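PDB 3FCP: L-Ala-D/L-Glu epimerase, a muconate lactonizing enzyme, which belongs to the enolase superfamily, pairing an N-terminal capping domain with a TIM-barrel-like domain that binds a magnesium ion. Local coordinates for residues H74-T77 / P78-G82; G122-V125 / S126-L129; A132-T135 / A136-L140. All coordinates share one frame; numbering follows the deposited sequence.

Contact 1 of 3, residues H74-T77 / P78-G82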
loop_
_atom_site.group_PDB
_atom_site.type_symbol
_atom_site.label_atom_id
_atom_site.label_comp_id
_atom_site.label_asym_id
_atom_site.label_seq_id
_atom_site.Cartn_x
_atom_site.Cartn_y
_atom_site.Cartn_z
ATOM N N HIS A 74 -35.956 -30.531 -1.807
ATOM C CA HIS A 74 -34.957 -31.596 -1.800
ATOM C C HIS A 74 -33.839 -31.564 -0.775
ATOM O O HIS A 74 -33.293 -32.614 -0.443
ATOM C CB HIS A 74 -34.313 -31.713 -3.180
ATOM C CG HIS A 74 -35.264 -32.117 -4.259
ATOM N ND1 HIS A 74 -36.134 -31.230 -4.856
ATOM C CD2 HIS A 74 -35.494 -33.320 -4.838
ATOM C CE1 HIS A 74 -36.858 -31.869 -5.758
ATOM N NE2 HIS A 74 -36.491 -33.138 -5.765
ATOM N N TYR A 75 -33.493 -30.384 -0.270
ATOM C CA TYR A 75 -32.384 -30.287 0.670
ATOM C C TYR A 75 -32.697 -29.751 2.059
ATOM O O TYR A 75 -32.409 -30.411 3.054
ATOM C CB TYR A 75 -31.264 -29.466 0.020
ATOM C CG TYR A 75 -30.713 -30.141 -1.219
ATOM C CD1 TYR A 75 -29.816 -31.204 -1.113
ATOM C CD2 TYR A 75 -31.154 -29.776 -2.490
ATOM C CE1 TYR A 75 -29.373 -31.892 -2.246
ATOM C CE2 TYR A 75 -30.720 -30.461 -3.631
ATOM C CZ TYR A 75 -29.832 -31.519 -3.499
ATOM O OH TYR A 75 -29.422 -32.221 -4.612
ATOM N N LEU A 76 -33.286 -28.565 2.140
ATOM C CA LEU A 76 -33.594 -27.993 3.438
ATOM C C LEU A 76 -34.630 -28.790 4.235
ATOM O O LEU A 76 -34.492 -28.942 5.449
ATOM C CB LEU A 76 -34.050 -26.539 3.270
ATOM C CG LEU A 76 -32.898 -25.584 2.935
ATOM C CD1 LEU A 76 -33.440 -24.265 2.360
ATOM C CD2 LEU A 76 -32.070 -25.343 4.191
ATOM N N THR A 77 -35.652 -29.313 3.559
ATOM C CA THR A 77 -36.690 -30.058 4.257
ATOM C C THR A 77 -36.173 -31.313 4.963
ATOM O O THR A 77 -36.380 -31.481 6.166
ATOM C CB THR A 77 -37.845 -30.408 3.302
ATOM O OG1 THR A 77 -38.470 -29.194 2.865
ATOM C CG2 THR A 77 -38.890 -31.279 4.004
ATOM N N PRO A 78 -35.486 -32.207 4.236
ATOM C CA PRO A 78 -35.000 -33.396 4.943
ATOM C C PRO A 78 -33.898 -33.084 5.960
ATOM O O PRO A 78 -33.680 -33.842 6.904
ATOM C CB PRO A 78 -34.534 -34.313 3.808
ATOM C CG PRO A 78 -34.161 -33.348 2.709
ATOM C CD PRO A 78 -35.282 -32.334 2.782
ATOM N N LEU A 79 -33.216 -31.957 5.781
ATOM C CA LEU A 79 -32.147 -31.578 6.692
ATOM C C LEU A 79 -32.686 -31.056 8.028
ATOM O O LEU A 79 -32.114 -31.323 9.091
ATOM C CB LEU A 79 -31.261 -30.514 6.023
ATOM C CG LEU A 79 -30.038 -29.897 6.721
ATOM C CD1 LEU A 79 -30.498 -28.964 7.810
ATOM C CD2 LEU A 79 -29.125 -30.990 7.281
ATOM N N LEU A 80 -33.804 -30.336 7.972
ATOM C CA LEU A 80 -34.389 -29.729 9.166
ATOM C C LEU A 80 -35.487 -30.504 9.900
ATOM O O LEU A 80 -35.707 -30.283 11.089
ATOM C CB LEU A 80 -34.903 -28.329 8.814
ATOM C CG LEU A 80 -33.819 -27.365 8.309
ATOM C CD1 LEU A 80 -34.451 -26.045 7.867
ATOM C CD2 LEU A 80 -32.788 -27.136 9.409
ATOM N N LYS A 81 -36.184 -31.399 9.215
ATOM C CA LYS A 81 -37.239 -32.151 9.888
ATOM C C LYS A 81 -36.684 -33.012 11.025
ATOM O O LYS A 81 -35.753 -33.793 10.836
ATOM C CB LYS A 81 -38.007 -32.999 8.872
ATOM C CG LYS A 81 -38.932 -32.150 7.989
ATOM C CD LYS A 81 -39.463 -32.909 6.783
ATOM C CE LYS A 81 -40.357 -34.065 7.169
ATOM N NZ LYS A 81 -40.823 -34.777 5.945
ATOM N N GLY A 82 -37.251 -32.841 12.216
ATOM C CA GLY A 82 -36.790 -33.592 13.369
ATOM C C GLY A 82 -35.887 -32.770 14.274
ATOM O O GLY A 82 -35.637 -33.150 15.417
#
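Thr77 places CG2 anti to its backbone N (chi1 -64° to OG1), and Lys81, one turn later, starts with CG pointing away from its carbonyl carbon and then bends at chi3 (65°). The two side chains therefore run side by side in the same direction, and the methyl CG2 of Thr77 sits 3.3 Å from CD of Lys81, tighter than ordinary van der Waals contact. The lysine's CG also passes 3.2 Å from Thr77 O. The threonine hydroxyl is turned back along the helix, where OG1 hydrogen-bonds to Ile72 O.

This is the last turn of helix 65-80 in the N-terminal capping domain, and a proline interrupts its bonding. Pro78 has no N-H to give, and its ring instead sets CG 3.4 Å from both His74 O and Tyr75 O. The helix is kinked here, after a wider pi-type turn at 74-76. Regular pairing resumes at once: Leu79 N donates to Tyr75 O, Leu80 N to Leu76 O at 3.0 Å, and Lys81 N to Thr77 O at 3.1 Å, the last nearly straight on to the carbonyl (C=O...N 164°). Thr77 O also takes a weak second bond from Leu80 N.

On the buried face Leu76 CD2 and Leu80 CD1 lie 4.4 Å apart, a looser apolar contact, and both leucines pack against Met95 of helix 88-98 and Ile109 of helix 103-121. Away from that face, the hydroxyl of Tyr75 reaches Glu66 of the second subunit in a hydrogen bond.

Contact 2 of 3, residues G122-V125 / S126-L129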
loop_
_atom_site.group_PDB
_atom_site.type_symbol
_atom_site.label_atom_id
_atom_site.label_comp_id
_atom_site.label_asym_id
_atom_site.label_seq_id
_atom_site.Cartn_x
_atom_site.Cartn_y
_atom_site.Cartn_z
ATOM N N GLY A 122 -45.319 -15.173 22.047
ATOM C CA GLY A 122 -46.280 -14.083 22.052
ATOM C C GLY A 122 -45.578 -12.766 21.788
ATOM O O GLY A 122 -45.947 -11.727 22.341
ATOM N N LEU A 123 -44.563 -12.809 20.930
ATOM C CA LEU A 123 -43.780 -11.622 20.606
ATOM C C LEU A 123 -43.562 -11.443 19.112
ATOM O O LEU A 123 -43.469 -12.416 18.367
ATOM C CB LEU A 123 -42.412 -11.702 21.292
ATOM C CG LEU A 123 -42.376 -11.592 22.818
ATOM C CD1 LEU A 123 -40.984 -11.938 23.326
ATOM C CD2 LEU A 123 -42.767 -10.175 23.236
ATOM N N PRO A 124 -43.498 -10.183 18.650
ATOM C CA PRO A 124 -43.275 -9.941 17.224
ATOM C C PRO A 124 -41.813 -10.274 16.918
ATOM O O PRO A 124 -40.969 -10.239 17.814
ATOM C CB PRO A 124 -43.585 -8.449 17.072
ATOM C CG PRO A 124 -43.221 -7.882 18.419
ATOM C CD PRO A 124 -43.771 -8.922 19.367
ATOM N N VAL A 125 -41.516 -10.596 15.662
ATOM C CA VAL A 125 -40.151 -10.935 15.272
ATOM C C VAL A 125 -39.156 -9.843 15.663
ATOM O O VAL A 125 -38.038 -10.140 16.092
ATOM C CB VAL A 125 -40.066 -11.197 13.754
ATOM C CG1 VAL A 125 -38.611 -11.425 13.334
ATOM C CG2 VAL A 125 -40.931 -12.396 13.394
ATOM N N SER A 126 -39.560 -8.580 15.524
ATOM C CA SER A 126 -38.680 -7.461 15.877
ATOM C C SER A 126 -38.189 -7.586 17.326
ATOM O O SER A 126 -37.035 -7.268 17.635
ATOM C CB SER A 126 -39.416 -6.123 15.685
ATOM O OG SER A 126 -40.587 -6.053 16.484
ATOM N N ALA A 127 -39.070 -8.049 18.211
ATOM C CA ALA A 127 -38.724 -8.230 19.618
ATOM C C ALA A 127 -37.724 -9.374 19.772
ATOM O O ALA A 127 -36.820 -9.308 20.604
ATOM C CB ALA A 127 -39.987 -8.523 20.446
ATOM N N LEU A 128 -37.896 -10.427 18.980
ATOM C CA LEU A 128 -36.974 -11.556 19.030
ATOM C C LEU A 128 -35.607 -11.086 18.520
ATOM O O LEU A 128 -34.580 -11.669 18.846
ATOM C CB LEU A 128 -37.463 -12.713 18.148
ATOM C CG LEU A 128 -38.822 -13.379 18.396
ATOM C CD1 LEU A 128 -38.899 -14.660 17.572
ATOM C CD2 LEU A 128 -39.013 -13.694 19.866
ATOM N N LEU A 129 -35.600 -10.032 17.712
ATOM C CA LEU A 129 -34.346 -9.519 17.168
ATOM C C LEU A 129 -33.759 -8.417 18.044
ATOM O O LEU A 129 -32.890 -7.661 17.614
ATOM C CB LEU A 129 -34.557 -9.029 15.730
ATOM C CG LEU A 129 -35.086 -10.100 14.765
ATOM C CD1 LEU A 129 -35.213 -9.510 13.367
ATOM C CD2 LEU A 129 -34.161 -11.314 14.754
#
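A short helix, 125-128, starts almost as soon as helix 103-121 has ended in a Schellman motif with Gly122 as its C-prime residue, and Pro124 stands at the N-cap of the new helix. The proline's carbonyl oxygen serves two amides of the first turn: Leu128 N lies 3.3 Å from Pro124 O, in the carbonyl plane, while Ala127 N makes a weak bond to the same oxygen. Val125 O in turn accepts Leu129 N at 2.9 Å, also in the carbonyl plane.

Side chains follow the turn. The pyrrolidine ring of Pro124 brings CG 3.9 Å from the methyl CB of Ala127, and Leu123 CB lies 4.1 Å from that methyl and 4.2 Å from Leu128 CD2. In Val125 a chi1 of 175° swings CG1 to the far side from the amide nitrogen, which lays it alongside Leu129, pointing the same way, with CG1 3.9 Å from Leu129 CD1.

Ser126 turns its hydroxyl back beside the Pro124 ring, where OG hydrogen-bonds to Gln354 OE1. His315 of helix 307-317 packs on Pro124, Val125 and Ser126, and Leu123 touches Leu121 of the third subunit. With a proline carbonyl taking the early amides and apolar side chains touching round the turn, the helix start is held by backbone bonds and apolar packing rather than by a side-chain cap.

Contact 3 of 3, residues A132-T135 / A136-L140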
loop_
_atom_site.group_PDB
_atom_site.type_symbol
_atom_site.label_atom_id
_atom_site.label_comp_id
_atom_site.label_asym_id
_atom_site.label_seq_id
_atom_site.Cartn_x
_atom_site.Cartn_y
_atom_site.Cartn_z
ATOM N N ALA A 132 -37.630 -3.231 18.517
ATOM C CA ALA A 132 -37.732 -2.233 17.466
ATOM C C ALA A 132 -37.369 -0.845 17.970
ATOM O O ALA A 132 -37.821 -0.413 19.035
ATOM C CB ALA A 132 -39.141 -2.220 16.900
ATOM N N LEU A 133 -36.542 -0.154 17.195
ATOM C CA LEU A 133 -36.131 1.204 17.518
ATOM C C LEU A 133 -37.227 2.123 16.991
ATOM O O LEU A 133 -37.419 3.237 17.477
ATOM C CB LEU A 133 -34.828 1.539 16.792
ATOM C CG LEU A 133 -33.461 1.464 17.476
ATOM C CD1 LEU A 133 -33.425 0.388 18.540
ATOM C CD2 LEU A 133 -32.406 1.227 16.394
ATOM N N GLN A 134 -37.950 1.619 15.998
ATOM C CA GLN A 134 -38.999 2.375 15.320
ATOM C C GLN A 134 -40.078 1.385 14.883
ATOM O O GLN A 134 -39.760 0.299 14.389
ATOM C CB GLN A 134 -38.368 3.038 14.096
ATOM C CG GLN A 134 -39.100 4.198 13.494
ATOM C CD GLN A 134 -38.375 4.722 12.267
ATOM O OE1 GLN A 134 -38.734 5.760 11.712
ATOM N NE2 GLN A 134 -37.348 3.993 11.831
ATOM N N THR A 135 -41.344 1.755 15.054
ATOM C CA THR A 135 -42.435 0.869 14.677
ATOM C C THR A 135 -43.169 1.360 13.421
ATOM O O THR A 135 -44.177 0.791 13.005
ATOM C CB THR A 135 -43.418 0.694 15.861
ATOM O OG1 THR A 135 -44.198 -0.484 15.655
ATOM C CG2 THR A 135 -44.335 1.893 15.986
ATOM N N ALA A 136 -42.640 2.427 12.829
ATOM C CA ALA A 136 -43.168 3.018 11.601
ATOM C C ALA A 136 -41.928 3.327 10.757
ATOM O O ALA A 136 -41.094 4.143 11.143
ATOM C CB ALA A 136 -43.936 4.303 11.913
ATOM N N LEU A 137 -41.797 2.669 9.613
ATOM C CA LEU A 137 -40.622 2.875 8.777
ATOM C C LEU A 137 -40.880 3.586 7.463
ATOM O O LEU A 137 -41.925 3.398 6.832
ATOM C CB LEU A 137 -39.944 1.532 8.494
ATOM C CG LEU A 137 -39.249 0.853 9.679
ATOM C CD1 LEU A 137 -40.280 0.351 10.674
ATOM C CD2 LEU A 137 -38.402 -0.296 9.170
ATOM N N PRO A 138 -39.917 4.416 7.025
ATOM C CA PRO A 138 -40.067 5.146 5.764
ATOM C C PRO A 138 -39.919 4.210 4.573
ATOM O O PRO A 138 -39.132 3.260 4.598
ATOM C CB PRO A 138 -38.955 6.187 5.838
ATOM C CG PRO A 138 -37.886 5.464 6.611
ATOM C CD PRO A 138 -38.671 4.802 7.712
ATOM N N VAL A 139 -40.696 4.481 3.533
ATOM C CA VAL A 139 -40.679 3.685 2.316
ATOM C C VAL A 139 -40.713 4.653 1.132
ATOM O O VAL A 139 -41.661 5.431 0.984
ATOM C CB VAL A 139 -41.917 2.761 2.233
ATOM C CG1 VAL A 139 -41.893 1.972 0.936
ATOM C CG2 VAL A 139 -41.954 1.822 3.430
ATOM N N LEU A 140 -39.678 4.624 0.303
ATOM C CA LEU A 140 -39.648 5.509 -0.852
ATOM C C LEU A 140 -40.407 4.854 -1.998
ATOM O O LEU A 140 -40.908 3.736 -1.860
ATOM C CB LEU A 140 -38.200 5.801 -1.257
ATOM C CG LEU A 140 -37.237 4.629 -1.481
ATOM C CD1 LEU A 140 -37.583 3.891 -2.773
ATOM C CD2 LEU A 140 -35.807 5.168 -1.546
#
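Gln134 and Ala136 meet closely at the entrance to strand 136-143. With chi1 at -161° the glutamine's CG leaves on the side remote from its own amide nitrogen, and the chain, extended from there on, reaches across the bend to bring CG and the amide to Ala136 O. CG comes within 3.1 Å of Ala136 O, and CD within 3.0 Å of the same oxygen. That oxygen stands over the face of the amide, nearest OE1 and CD. As modelled, OE1 is 2.9 Å from Ala136 O; both are acceptors, so this is a close approach without a bond, neither group supplying a hydrogen between the two oxygens.

The remaining contacts are looser. Pro138 meets the glutamine at a slant, its CD 4.1 Å from Gln134 OE1. Leu137 reaches back with CD1 to 3.8 Å from Gln134 O. Gln134 O and Ala136 N are buried by the contact without a polar partner in the model, so two backbone groups go unsatisfied here.

Gln134 and Thr135 are both exposed, so the close approach at Ala136 O is made by a side chain on the protein surface, while buried Leu137 faces the interior and packs on Leu314 and Trp317 of helix 307-317. The side chain of Thr135 touches Gln354. Farther back in the loop, Ala132 O accepts a hydrogen bond from Asn87 ND2 of the third subunit.

Pairing begins just before the strand, with backbone bonding of Thr135 and Leu352, and continues with Leu137 and Val350 of the antiparallel strand 349-351. This is a loop-to-strand junction, where the connection from the capping domain runs into the first strand of the barrel-like sheet.

In the fold
None of the three is wholly core: contacts 1 and 2 are partly buried, and contact 3 lies at the surface. Contact 1 ends a helix, contact 2 begins one, and contact 3 leads into a strand. Backbone hydrogen bonds join the two halves of contacts 1 and 2; in contact 3 they go instead to other strands and loops. Contacts 2 and 3 are neighbours, with Ser126 CB 4.1 Å from Ala132 CB; both lean on helix 307-317 and touch the third subunit. Contact 1 stands apart, its centre about 25 Å from that of contact 2, packs within the capping domain, and meets the second subunit.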